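Local coordinates for protein yncA (Salmonella typhimurium, PDB 3DR6) that probably transfers an acetyl group from acetyl-CoA to an acceptor, as expected of a member of the GNAT family of acetyltransferases, at residues Leu52-Leu57 against Arg112-His117; Gly67-Gly72 against Arg101-Arg106; Asn22-His27 against Ser87-Pro92; Val56-Ser59 against Val64-Gly67. One frame throughout, in Å; residues are numbered along the deposited sequence.

Contact 3 opens first. Its N22-H27 end lies on helix 14-27, and the loop closes some sixty residues later on strand 83-90. Contact 1 starts next, at L52-L57, and closes on the end of helix 99-113, so it crosses contact 3. Contact 4 shares V56 and L57 with contact 1 and closes the short hairpin of strands 56-61 and 64-73. It is nested within the loop of contact 3. Contact 2 begins at G67, where contact 4 ends, and reaches helix 99-113. It is nested within contact 1 and crosses contact 3. Together they tie three neighbouring strands of the sheet to helices 14-27 and 99-113.

Contact 1 of 4, residues Leu52-Leu57 against Arg112-His117; sequences LGYPVL and RRCGKH
Y54 and K116 make a polar contact between two loops, each just after the end of a helix. K116 NZ donates a hydrogen bond to Y54 OH over 3.0 Å. The two side chains cross at about a right angle. The lysine methylene CE comes obliquely to the phenol end of the ring, 3.7 Å from Y54 CZ. The bend that brings it there is at chi2 of K116 (-46°); beyond it the chain is fully extended. On one face of the Y54 ring lies L52 CB, 3.9 Å above the plane and over its centre. The hydroxyl of Y54 is also bonded to D73, and K116 NZ to the backbone O of R81. Both polar ends thus have two partners, which limits their freedom. C114 adds a looser touch, its SG 3.6 Å from G53 O. Two glycines shape the loops: G53 and G115 each end a helix in a Schellman motif with positive phi. G53 turns the chain from helix 39-52 toward strand 56-61, and G115 turns it from helix 99-113 toward strand 118-124. F71 of strand 64-73 lies between these parts, meeting the Y54 ring and touching P55 and C114. P55 also reaches L107 and E110 of helix 99-113.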
loop_
_atom_site.group_PDB
_atom_site.type_symbol
_atom_site.label_atom_id
_atom_site.label_comp_id
_atom_site.label_asym_id
_atom_site.label_seq_id
_atom_site.Cartn_x
_atom_site.Cartn_y
_atom_site.Cartn_z
ATOM N N LEU C 52 18.279 -1.322 4.715
ATOM C CA LEU C 52 17.473 -2.359 4.054
ATOM C C LEU C 52 18.200 -3.018 2.875
ATOM O O LEU C 52 17.727 -4.013 2.325
ATOM C CB LEU C 52 16.131 -1.787 3.575
ATOM C CG LEU C 52 15.053 -1.363 4.573
ATOM C CD1 LEU C 52 13.911 -0.722 3.821
ATOM C CD2 LEU C 52 14.536 -2.541 5.380
ATOM N N GLY C 53 19.352 -2.472 2.488
ATOM C CA GLY C 53 20.048 -2.914 1.277
ATOM C C GLY C 53 19.380 -2.419 -0.015
ATOM O O GLY C 53 19.623 -2.964 -1.091
ATOM N N TYR C 54 18.537 -1.395 0.092
ATOM C CA TYR C 54 17.844 -0.866 -1.091
ATOM C C TYR C 54 18.610 0.291 -1.745
ATOM O O TYR C 54 19.291 1.051 -1.048
ATOM C CB TYR C 54 16.409 -0.463 -0.775
ATOM C CG TYR C 54 15.505 -1.615 -0.388
ATOM C CD1 TYR C 54 15.929 -2.950 -0.500
ATOM C CD2 TYR C 54 14.212 -1.377 0.072
ATOM C CE1 TYR C 54 15.084 -4.013 -0.129
ATOM C CE2 TYR C 54 13.363 -2.428 0.441
ATOM C CZ TYR C 54 13.805 -3.736 0.332
ATOM O OH TYR C 54 12.969 -4.769 0.695
ATOM N N PRO C 55 18.497 0.416 -3.079
ATOM C CA PRO C 55 19.347 1.375 -3.779
ATOM C C PRO C 55 18.796 2.793 -3.728
ATOM O O PRO C 55 17.566 3.005 -3.725
ATOM C CB PRO C 55 19.368 0.837 -5.213
ATOM C CG PRO C 55 17.950 0.238 -5.383
ATOM C CD PRO C 55 17.586 -0.305 -4.003
ATOM N N VAL C 56 19.710 3.759 -3.643
ATOM C CA VAL C 56 19.385 5.148 -3.927
ATOM C C VAL C 56 20.341 5.541 -5.053
ATOM O O VAL C 56 21.567 5.485 -4.878
ATOM C CB VAL C 56 19.515 6.077 -2.676
ATOM C CG1 VAL C 56 19.119 7.517 -3.033
ATOM C CG2 VAL C 56 18.629 5.570 -1.506
ATOM N N LEU C 57 19.781 5.861 -6.221
ATOM C CA LEU C 57 20.574 6.237 -7.404
ATOM C C LEU C 57 20.443 7.730 -7.661
ATOM O O LEU C 57 19.403 8.330 -7.361
ATOM C CB LEU C 57 20.075 5.500 -8.646
ATOM C CG LEU C 57 20.034 3.965 -8.584
ATOM C CD1 LEU C 57 19.264 3.413 -9.775
ATOM C CD2 LEU C 57 21.436 3.372 -8.488
ATOM N N ARG C 112 16.444 -6.664 -9.337
ATOM C CA ARG C 112 16.817 -8.073 -9.557
ATOM C C ARG C 112 17.957 -8.543 -8.627
ATOM O O ARG C 112 17.922 -9.659 -8.117
ATOM C CB ARG C 112 17.165 -8.340 -11.023
ATOM C CG ARG C 112 15.956 -8.159 -11.962
ATOM C CD ARG C 112 16.102 -9.005 -13.261
ATOM N NE ARG C 112 14.947 -8.757 -14.125
ATOM C CZ ARG C 112 14.849 -7.733 -14.983
ATOM N NH1 ARG C 112 15.849 -6.892 -15.164
ATOM N NH2 ARG C 112 13.743 -7.571 -15.689
ATOM N N ARG C 113 18.961 -7.693 -8.406
ATOM C CA ARG C 113 20.056 -8.025 -7.470
ATOM C C ARG C 113 19.573 -8.241 -6.026
ATOM O O ARG C 113 20.233 -8.936 -5.246
ATOM C CB ARG C 113 21.143 -6.939 -7.508
ATOM C CG ARG C 113 22.018 -7.041 -8.714
ATOM C CD ARG C 113 22.945 -5.842 -8.852
ATOM N NE ARG C 113 23.465 -5.832 -10.215
ATOM C CZ ARG C 113 23.127 -4.957 -11.160
ATOM N NH1 ARG C 113 23.666 -5.064 -12.373
ATOM N NH2 ARG C 113 22.285 -3.966 -10.900
ATOM N N CYS C 114 18.431 -7.648 -5.684
ATOM C CA CYS C 114 17.835 -7.800 -4.363
ATOM C C CYS C 114 16.842 -8.980 -4.349
ATOM O O CYS C 114 16.192 -9.236 -3.326
ATOM C CB CYS C 114 17.150 -6.498 -3.940
ATOM S SG CYS C 114 18.303 -5.152 -3.565
ATOM N N GLY C 115 16.757 -9.695 -5.474
ATOM C CA GLY C 115 15.797 -10.795 -5.658
ATOM C C GLY C 115 14.325 -10.406 -5.726
ATOM O O GLY C 115 13.451 -11.256 -5.576
ATOM N N LYS C 116 14.031 -9.126 -5.963
ATOM C CA LYS C 116 12.633 -8.691 -5.961
ATOM C C LYS C 116 11.891 -9.290 -7.158
ATOM O O LYS C 116 12.452 -9.432 -8.240
ATOM C CB LYS C 116 12.496 -7.167 -5.947
ATOM C CG LYS C 116 13.047 -6.463 -4.667
ATOM C CD LYS C 116 12.600 -7.171 -3.393
ATOM C CE LYS C 116 13.141 -6.461 -2.140
ATOM N NZ LYS C 116 12.694 -7.235 -0.934
ATOM N N HIS C 117 10.627 -9.658 -6.945
ATOM C CA HIS C 117 9.848 -10.399 -7.962
ATOM C C HIS C 117 8.937 -9.513 -8.819
ATOM O O HIS C 117 8.678 -9.830 -10.000
ATOM C CB HIS C 117 9.038 -11.528 -7.288
ATOM C CG HIS C 117 8.309 -12.427 -8.243
ATOM N ND1 HIS C 117 8.950 -13.196 -9.186
ATOM C CD2 HIS C 117 6.984 -12.699 -8.377
ATOM C CE1 HIS C 117 8.063 -13.897 -9.863
ATOM N NE2 HIS C 117 6.864 -13.630 -9.386
#

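Contact 2 of 4, residues Gly67-Gly72 against Arg101-Arg106; sequences GYASFG and RKLLSR
The strand segment G67-G72 and the helix segment R101-R106 run in nearly the same direction, with axes 8.4 Å apart at closest approach and an angle of 31° between them. Their backbones come nearest at A69 and L103, where the CA atoms are 6.2 Å apart. L103 carries the whole contact from the helix side. Its CB meets A69 CB at 4.0 Å, methyl against methylene. Its CD1 reaches further back along the strand and lies over the backbone, 3.9 Å from Y68 N and 4.0 Å from G67 C. Chi1 of L103 (-80°) sets CG beside the backbone N, and the extended chi2 (167°) carries CD1 on toward G67. G67 has no side chain, so the leucine methyl can settle close to the main chain. No hydrogen bond crosses the contact; it is apolar and buried. Helix 99-113 is the connection in a beta-alpha-beta crossover between the parallel neighbours 83-90 and 118-124, a central part of the GNAT fold. Here it packs on one face of the sheet and reaches strand 64-73, which is antiparallel to strand 83-90. A69 points to the helix, while the CB of Y68 is directed away from it. The Y68 ring packs on the other face of the sheet, against I17, I20 and Y21 of helix 14-27. L103 also rests on V88 of strand 83-90 and on S59 of strand 56-61, so one leucine touches three neighbouring strands.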
loop_
_atom_site.group_PDB
_atom_site.type_symbol
_atom_site.label_atom_id
_atom_site.label_comp_id
_atom_site.label_asym_id
_atom_site.label_seq_id
_atom_site.Cartn_x
_atom_site.Cartn_y
_atom_site.Cartn_z
ATOM N N GLY C 67 18.565 14.204 -11.056
ATOM C CA GLY C 67 17.451 13.319 -10.726
ATOM C C GLY C 67 17.876 12.264 -9.731
ATOM O O GLY C 67 19.067 12.064 -9.490
ATOM N N TYR C 68 16.900 11.575 -9.150
ATOM C CA TYR C 68 17.214 10.460 -8.285
ATOM C C TYR C 68 16.118 9.398 -8.338
ATOM O O TYR C 68 14.977 9.668 -8.772
ATOM C CB TYR C 68 17.483 10.922 -6.840
ATOM C CG TYR C 68 16.253 11.202 -5.981
ATOM C CD1 TYR C 68 15.652 12.470 -5.969
ATOM C CD2 TYR C 68 15.713 10.208 -5.153
ATOM C CE1 TYR C 68 14.551 12.733 -5.176
ATOM C CE2 TYR C 68 14.598 10.466 -4.351
ATOM C CZ TYR C 68 14.026 11.725 -4.370
ATOM O OH TYR C 68 12.927 11.987 -3.568
ATOM N N ALA C 69 16.478 8.193 -7.907
ATOM C CA ALA C 69 15.550 7.055 -7.932
ATOM C C ALA C 69 15.834 6.128 -6.758
ATOM O O ALA C 69 16.986 5.979 -6.318
ATOM C CB ALA C 69 15.660 6.301 -9.247
ATOM N N SER C 70 14.777 5.515 -6.246
ATOM C CA SER C 70 14.921 4.508 -5.186
ATOM C C SER C 70 13.727 3.563 -5.262
ATOM O O SER C 70 12.793 3.806 -6.032
ATOM C CB SER C 70 14.971 5.189 -3.805
ATOM O OG SER C 70 15.373 4.259 -2.801
ATOM N N PHE C 71 13.768 2.484 -4.488
ATOM C CA PHE C 71 12.538 1.749 -4.214
ATOM C C PHE C 71 12.471 1.375 -2.753
ATOM O O PHE C 71 13.513 1.316 -2.045
ATOM C CB PHE C 71 12.350 0.537 -5.148
ATOM C CG PHE C 71 13.411 -0.535 -5.027
ATOM C CD1 PHE C 71 13.478 -1.345 -3.886
ATOM C CD2 PHE C 71 14.303 -0.767 -6.086
ATOM C CE1 PHE C 71 14.443 -2.369 -3.779
ATOM C CE2 PHE C 71 15.278 -1.798 -5.998
ATOM C CZ PHE C 71 15.344 -2.592 -4.833
ATOM N N GLY C 72 11.245 1.134 -2.310
ATOM C CA GLY C 72 10.985 0.590 -0.987
ATOM C C GLY C 72 9.928 -0.488 -1.034
ATOM O O GLY C 72 9.376 -0.795 -2.094
ATOM N N ARG C 101 13.510 7.525 -17.562
ATOM C CA ARG C 101 13.530 6.147 -18.076
ATOM C C ARG C 101 14.874 5.483 -17.774
ATOM O O ARG C 101 14.940 4.308 -17.407
ATOM C CB ARG C 101 13.254 6.124 -19.581
ATOM C CG ARG C 101 12.991 4.707 -20.119
ATOM C CD ARG C 101 12.908 4.653 -21.639
ATOM N NE ARG C 101 12.473 3.319 -22.083
ATOM C CZ ARG C 101 13.229 2.222 -22.092
ATOM N NH1 ARG C 101 14.497 2.239 -21.673
ATOM N NH2 ARG C 101 12.705 1.076 -22.512
ATOM N N LYS C 102 15.955 6.238 -17.953
ATOM C CA LYS C 102 17.302 5.720 -17.683
ATOM C C LYS C 102 17.498 5.352 -16.203
ATOM O O LYS C 102 18.074 4.302 -15.892
ATOM C CB LYS C 102 18.360 6.720 -18.143
ATOM C CG LYS C 102 18.432 6.837 -19.689
ATOM C CD LYS C 102 19.448 7.878 -20.142
ATOM C CE LYS C 102 19.535 7.888 -21.664
ATOM N NZ LYS C 102 20.350 9.039 -22.192
ATOM N N LEU C 103 17.033 6.234 -15.308
ATOM C CA LEU C 103 17.014 5.959 -13.872
ATOM C C LEU C 103 16.210 4.698 -13.557
ATOM O O LEU C 103 16.664 3.825 -12.816
ATOM C CB LEU C 103 16.422 7.150 -13.095
ATOM C CG LEU C 103 17.465 8.263 -12.912
ATOM C CD1 LEU C 103 16.795 9.557 -12.443
ATOM C CD2 LEU C 103 18.570 7.783 -11.933
ATOM N N LEU C 104 15.018 4.623 -14.129
ATOM C CA LEU C 104 14.124 3.497 -13.861
ATOM C C LEU C 104 14.729 2.172 -14.352
ATOM O O LEU C 104 14.638 1.161 -13.660
ATOM C CB LEU C 104 12.714 3.745 -14.421
ATOM C CG LEU C 104 11.693 2.638 -14.117
ATOM C CD1 LEU C 104 11.629 2.276 -12.619
ATOM C CD2 LEU C 104 10.300 3.049 -14.640
ATOM N N SER C 105 15.364 2.205 -15.526
ATOM C CA SER C 105 16.015 1.009 -16.079
ATOM C C SER C 105 17.093 0.494 -15.124
ATOM O O SER C 105 17.115 -0.687 -14.775
ATOM C CB SER C 105 16.606 1.283 -17.469
ATOM O OG SER C 105 16.982 0.074 -18.107
ATOM N N ARG C 106 17.960 1.396 -14.672
ATOM C CA ARG C 106 19.007 1.039 -13.708
ATOM C C ARG C 106 18.401 0.482 -12.399
ATOM O O ARG C 106 18.874 -0.539 -11.861
ATOM C CB ARG C 106 19.917 2.229 -13.429
ATOM C CG ARG C 106 20.980 1.984 -12.340
ATOM C CD ARG C 106 21.969 0.841 -12.682
ATOM N NE ARG C 106 22.817 0.536 -11.523
ATOM C CZ ARG C 106 23.899 1.241 -11.166
ATOM N NH1 ARG C 106 24.299 2.300 -11.873
ATOM N NH2 ARG C 106 24.591 0.888 -10.091
#

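Contact 3 of 4, residues Asn22-His27 against Ser87-Pro92; sequences NHAVLH and SVYVHP. With EDO (1,2-ethanediol), chain I.
H23 and P92 meet face on, their side chains coming from opposite directions. The proline ring lies over one face of the imidazole. P92 CG is 3.7 Å from the centroid of the H23 ring and only 10° off its normal, which makes a CH-pi contact. P92 CB sits over the NE2 side of the ring, 3.6 Å from H23 NE2. P92 CD covers the other end, 3.8 Å from H23 ND1. The CB of H23 points toward S87-P92, and with CG anti to the backbone N (chi1 168°) the ring continues to the proline. A second, apolar touch lies one residue further along the helix. The methyl of A24 stands over one face of the Y89 ring, offset toward the rim, with A24 CB 4.1 Å from Y89 CD1. No hydrogen bond joins the two segments. The carbonyl O of P92 accepts one from O2 of a 1,2-ethanediol at 2.8 Å, a molecule probably left from crystallisation. Y89 is also covered by I20 of the same helix and by I31, and a glycerol lies about 5 Å from its side chain. Strand 83-90 is hydrogen-bonded to strand 64-73, and past P92 the chain leads to helix 99-113. In GNAT enzymes the loop between this strand and helix typically binds the pyrophosphate of acetyl-CoA; the contact sets helix 14-27 beside its beginning.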
loop_
_atom_site.group_PDB
_atom_site.type_symbol
_atom_site.label_atom_id
_atom_site.label_comp_id
_atom_site.label_asym_id
_atom_site.label_seq_id
_atom_site.Cartn_x
_atom_site.Cartn_y
_atom_site.Cartn_z
ATOM N N ASN C 22 11.328 17.956 -2.421
ATOM C CA ASN C 22 10.484 19.105 -2.064
ATOM C C ASN C 22 9.794 19.740 -3.258
ATOM O O ASN C 22 8.633 20.141 -3.151
ATOM C CB ASN C 22 11.289 20.157 -1.288
ATOM C CG ASN C 22 11.598 19.710 0.129
ATOM O OD1 ASN C 22 10.945 18.803 0.660
ATOM N ND2 ASN C 22 12.592 20.350 0.757
ATOM N N HIS C 23 10.496 19.820 -4.386
ATOM C CA HIS C 23 9.854 20.235 -5.631
ATOM C C HIS C 23 8.667 19.315 -5.977
ATOM O O HIS C 23 7.563 19.796 -6.281
ATOM C CB HIS C 23 10.826 20.262 -6.810
ATOM C CG HIS C 23 10.130 20.405 -8.126
ATOM N ND1 HIS C 23 9.881 19.334 -8.956
ATOM C CD2 HIS C 23 9.538 21.474 -8.705
ATOM C CE1 HIS C 23 9.197 19.748 -10.009
ATOM N NE2 HIS C 23 8.988 21.045 -9.886
ATOM N N ALA C 24 8.912 18.002 -5.938
ATOM C CA ALA C 24 7.855 17.028 -6.237
ATOM C C ALA C 24 6.661 17.256 -5.298
ATOM O O ALA C 24 5.504 17.304 -5.740
ATOM C CB ALA C 24 8.382 15.621 -6.103
ATOM N N VAL C 25 6.963 17.440 -4.016
ATOM C CA VAL C 25 5.943 17.643 -2.968
ATOM C C VAL C 25 5.100 18.908 -3.202
ATOM O O VAL C 25 3.873 18.872 -3.106
ATOM C CB VAL C 25 6.604 17.692 -1.546
ATOM C CG1 VAL C 25 5.661 18.309 -0.498
ATOM C CG2 VAL C 25 7.057 16.294 -1.111
ATOM N N LEU C 26 5.760 20.027 -3.494
ATOM C CA LEU C 26 5.039 21.298 -3.568
ATOM C C LEU C 26 4.352 21.531 -4.907
ATOM O O LEU C 26 3.273 22.120 -4.956
ATOM C CB LEU C 26 5.992 22.468 -3.271
ATOM C CG LEU C 26 6.509 22.674 -1.850
ATOM C CD1 LEU C 26 7.533 23.797 -1.891
ATOM C CD2 LEU C 26 5.385 23.013 -0.852
ATOM N N HIS C 27 4.974 21.083 -5.991
ATOM C CA HIS C 27 4.643 21.602 -7.311
ATOM C C HIS C 27 4.166 20.561 -8.311
ATOM O O HIS C 27 3.966 20.883 -9.493
ATOM C CB HIS C 27 5.845 22.410 -7.875
ATOM C CG HIS C 27 6.300 23.499 -6.955
ATOM N ND1 HIS C 27 5.477 24.538 -6.573
ATOM C CD2 HIS C 27 7.475 23.689 -6.301
ATOM C CE1 HIS C 27 6.129 25.326 -5.734
ATOM N NE2 HIS C 27 7.341 24.831 -5.550
ATOM N N SER C 87 10.385 5.063 -6.719
ATOM C CA SER C 87 10.172 6.487 -6.799
ATOM C C SER C 87 11.311 7.032 -7.653
ATOM O O SER C 87 12.492 6.764 -7.382
ATOM C CB SER C 87 10.075 7.117 -5.396
ATOM O OG SER C 87 11.326 7.046 -4.692
ATOM N N VAL C 88 10.937 7.706 -8.736
ATOM C CA VAL C 88 11.901 8.320 -9.650
ATOM C C VAL C 88 11.494 9.781 -9.824
ATOM O O VAL C 88 10.370 10.071 -10.282
ATOM C CB VAL C 88 11.900 7.601 -11.026
ATOM C CG1 VAL C 88 12.792 8.319 -12.007
ATOM C CG2 VAL C 88 12.335 6.151 -10.879
ATOM N N TYR C 89 12.379 10.698 -9.447
ATOM C CA TYR C 89 12.069 12.124 -9.548
ATOM C C TYR C 89 13.187 12.838 -10.287
ATOM O O TYR C 89 14.360 12.719 -9.934
ATOM C CB TYR C 89 11.840 12.742 -8.157
ATOM C CG TYR C 89 10.739 12.055 -7.357
ATOM C CD1 TYR C 89 9.427 12.020 -7.834
ATOM C CD2 TYR C 89 11.017 11.440 -6.136
ATOM C CE1 TYR C 89 8.401 11.363 -7.112
ATOM C CE2 TYR C 89 10.002 10.800 -5.408
ATOM C CZ TYR C 89 8.705 10.773 -5.911
ATOM O OH TYR C 89 7.694 10.137 -5.213
ATOM N N VAL C 90 12.813 13.568 -11.326
ATOM C CA VAL C 90 13.756 14.352 -12.103
ATOM C C VAL C 90 13.640 15.845 -11.712
ATOM O O VAL C 90 12.546 16.364 -11.471
ATOM C CB VAL C 90 13.535 14.100 -13.619
ATOM C CG1 VAL C 90 14.414 14.998 -14.479
ATOM C CG2 VAL C 90 13.796 12.599 -13.939
ATOM N N HIS C 91 14.790 16.509 -11.621
ATOM C CA HIS C 91 14.849 17.910 -11.238
ATOM C C HIS C 91 14.121 18.707 -12.335
ATOM O O HIS C 91 14.290 18.403 -13.523
ATOM C CB HIS C 91 16.314 18.309 -11.151
ATOM C CG HIS C 91 16.531 19.707 -10.663
ATOM N ND1 HIS C 91 16.183 20.815 -11.403
ATOM C CD2 HIS C 91 17.073 20.173 -9.514
ATOM C CE1 HIS C 91 16.504 21.909 -10.730
ATOM N NE2 HIS C 91 17.055 21.546 -9.585
ATOM N N PRO C 92 13.328 19.742 -11.966
ATOM C CA PRO C 92 12.552 20.399 -13.022
ATOM C C PRO C 92 13.364 21.118 -14.104
ATOM O O PRO C 92 12.807 21.453 -15.154
ATOM C CB PRO C 92 11.655 21.394 -12.243
ATOM C CG PRO C 92 12.440 21.692 -11.031
ATOM C CD PRO C 92 13.087 20.369 -10.651
HETATM C C1 EDO I . 9.467 19.490 -17.113
HETATM O O1 EDO I . 8.710 18.381 -16.654
HETATM C C2 EDO I . 10.308 19.915 -15.929
HETATM O O2 EDO I . 10.040 21.291 -15.657
#

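Contact 4 of 4, residues Val56-Ser59 against Val64-Gly67; sequences VLVS and VVTG
The flat groups here are the peptide carbonyls of S59 and G67, and each takes its N-H donor from above its plane. S59 N bonds to G67 O at 3.0 Å, standing 48° out of the carbonyl plane. T66 N bonds to S59 O at 2.9 Å, likewise well above the plane and not on a lone pair. The CA-H groups of V58 and V65 add weaker contacts to the same two oxygens: V58 CA is 3.4 Å from G67 O, and V65 CA is 3.3 Å from S59 O. The strands belong to the hairpin 56-61 and 64-73, and their short axes make an angle of 110°. S59 faces both T66 and G67, a spacing consistent with a beta bulge. Its hydroxyl sits between the backbone N and the carbonyl carbon (chi1 47°). From there S59 OG forms a 2.9 Å hydrogen bond with T66 OG1. V58 and V65 cross at about a right angle, their CG1 methyls 4.0 Å apart. S59 touches L103 and T66 touches L99 of helix 99-113, whereas V65 packs on D13.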
loop_
_atom_site.group_PDB
_atom_site.type_symbol
_atom_site.label_atom_id
_atom_site.label_comp_id
_atom_site.label_asym_id
_atom_site.label_seq_id
_atom_site.Cartn_x
_atom_site.Cartn_y
_atom_site.Cartn_z
ATOM N N VAL C 56 19.710 3.759 -3.643
ATOM C CA VAL C 56 19.385 5.148 -3.927
ATOM C C VAL C 56 20.341 5.541 -5.053
ATOM O O VAL C 56 21.567 5.485 -4.878
ATOM C CB VAL C 56 19.515 6.077 -2.676
ATOM C CG1 VAL C 56 19.119 7.517 -3.033
ATOM C CG2 VAL C 56 18.629 5.570 -1.506
ATOM N N LEU C 57 19.781 5.861 -6.221
ATOM C CA LEU C 57 20.574 6.237 -7.404
ATOM C C LEU C 57 20.443 7.730 -7.661
ATOM O O LEU C 57 19.403 8.330 -7.361
ATOM C CB LEU C 57 20.075 5.500 -8.646
ATOM C CG LEU C 57 20.034 3.965 -8.584
ATOM C CD1 LEU C 57 19.264 3.413 -9.775
ATOM C CD2 LEU C 57 21.436 3.372 -8.488
ATOM N N VAL C 58 21.487 8.332 -8.227
ATOM C CA VAL C 58 21.348 9.687 -8.756
ATOM C C VAL C 58 21.784 9.718 -10.206
ATOM O O VAL C 58 22.708 8.980 -10.593
ATOM C CB VAL C 58 22.148 10.757 -7.948
ATOM C CG1 VAL C 58 21.560 10.935 -6.551
ATOM C CG2 VAL C 58 23.621 10.396 -7.886
ATOM N N SER C 59 21.130 10.572 -11.003
ATOM C CA SER C 59 21.683 10.999 -12.287
ATOM C C SER C 59 22.527 12.275 -12.093
ATOM O O SER C 59 22.213 13.138 -11.266
ATOM C CB SER C 59 20.604 11.210 -13.363
ATOM O OG SER C 59 19.509 11.977 -12.896
ATOM N N VAL C 64 26.358 18.020 -11.499
ATOM C CA VAL C 64 25.078 18.429 -10.898
ATOM C C VAL C 64 24.127 17.216 -10.847
ATOM O O VAL C 64 23.996 16.483 -11.836
ATOM C CB VAL C 64 24.422 19.621 -11.664
ATOM C CG1 VAL C 64 23.036 19.970 -11.074
ATOM C CG2 VAL C 64 25.366 20.867 -11.665
ATOM N N VAL C 65 23.507 16.996 -9.690
ATOM C CA VAL C 65 22.492 15.936 -9.556
ATOM C C VAL C 65 21.217 16.400 -10.275
ATOM O O VAL C 65 20.618 17.397 -9.903
ATOM C CB VAL C 65 22.215 15.580 -8.060
ATOM C CG1 VAL C 65 21.018 14.608 -7.924
ATOM C CG2 VAL C 65 23.472 14.953 -7.421
ATOM N N THR C 66 20.831 15.680 -11.318
ATOM C CA THR C 66 19.695 16.045 -12.184
ATOM C C THR C 66 18.426 15.231 -11.896
ATOM O O THR C 66 17.334 15.511 -12.441
ATOM C CB THR C 66 20.075 15.853 -13.663
ATOM O OG1 THR C 66 20.565 14.523 -13.832
ATOM C CG2 THR C 66 21.162 16.850 -14.099
ATOM N N GLY C 67 18.565 14.204 -11.056
ATOM C CA GLY C 67 17.451 13.319 -10.726
ATOM C C GLY C 67 17.876 12.264 -9.731
ATOM O O GLY C 67 19.067 12.064 -9.490
#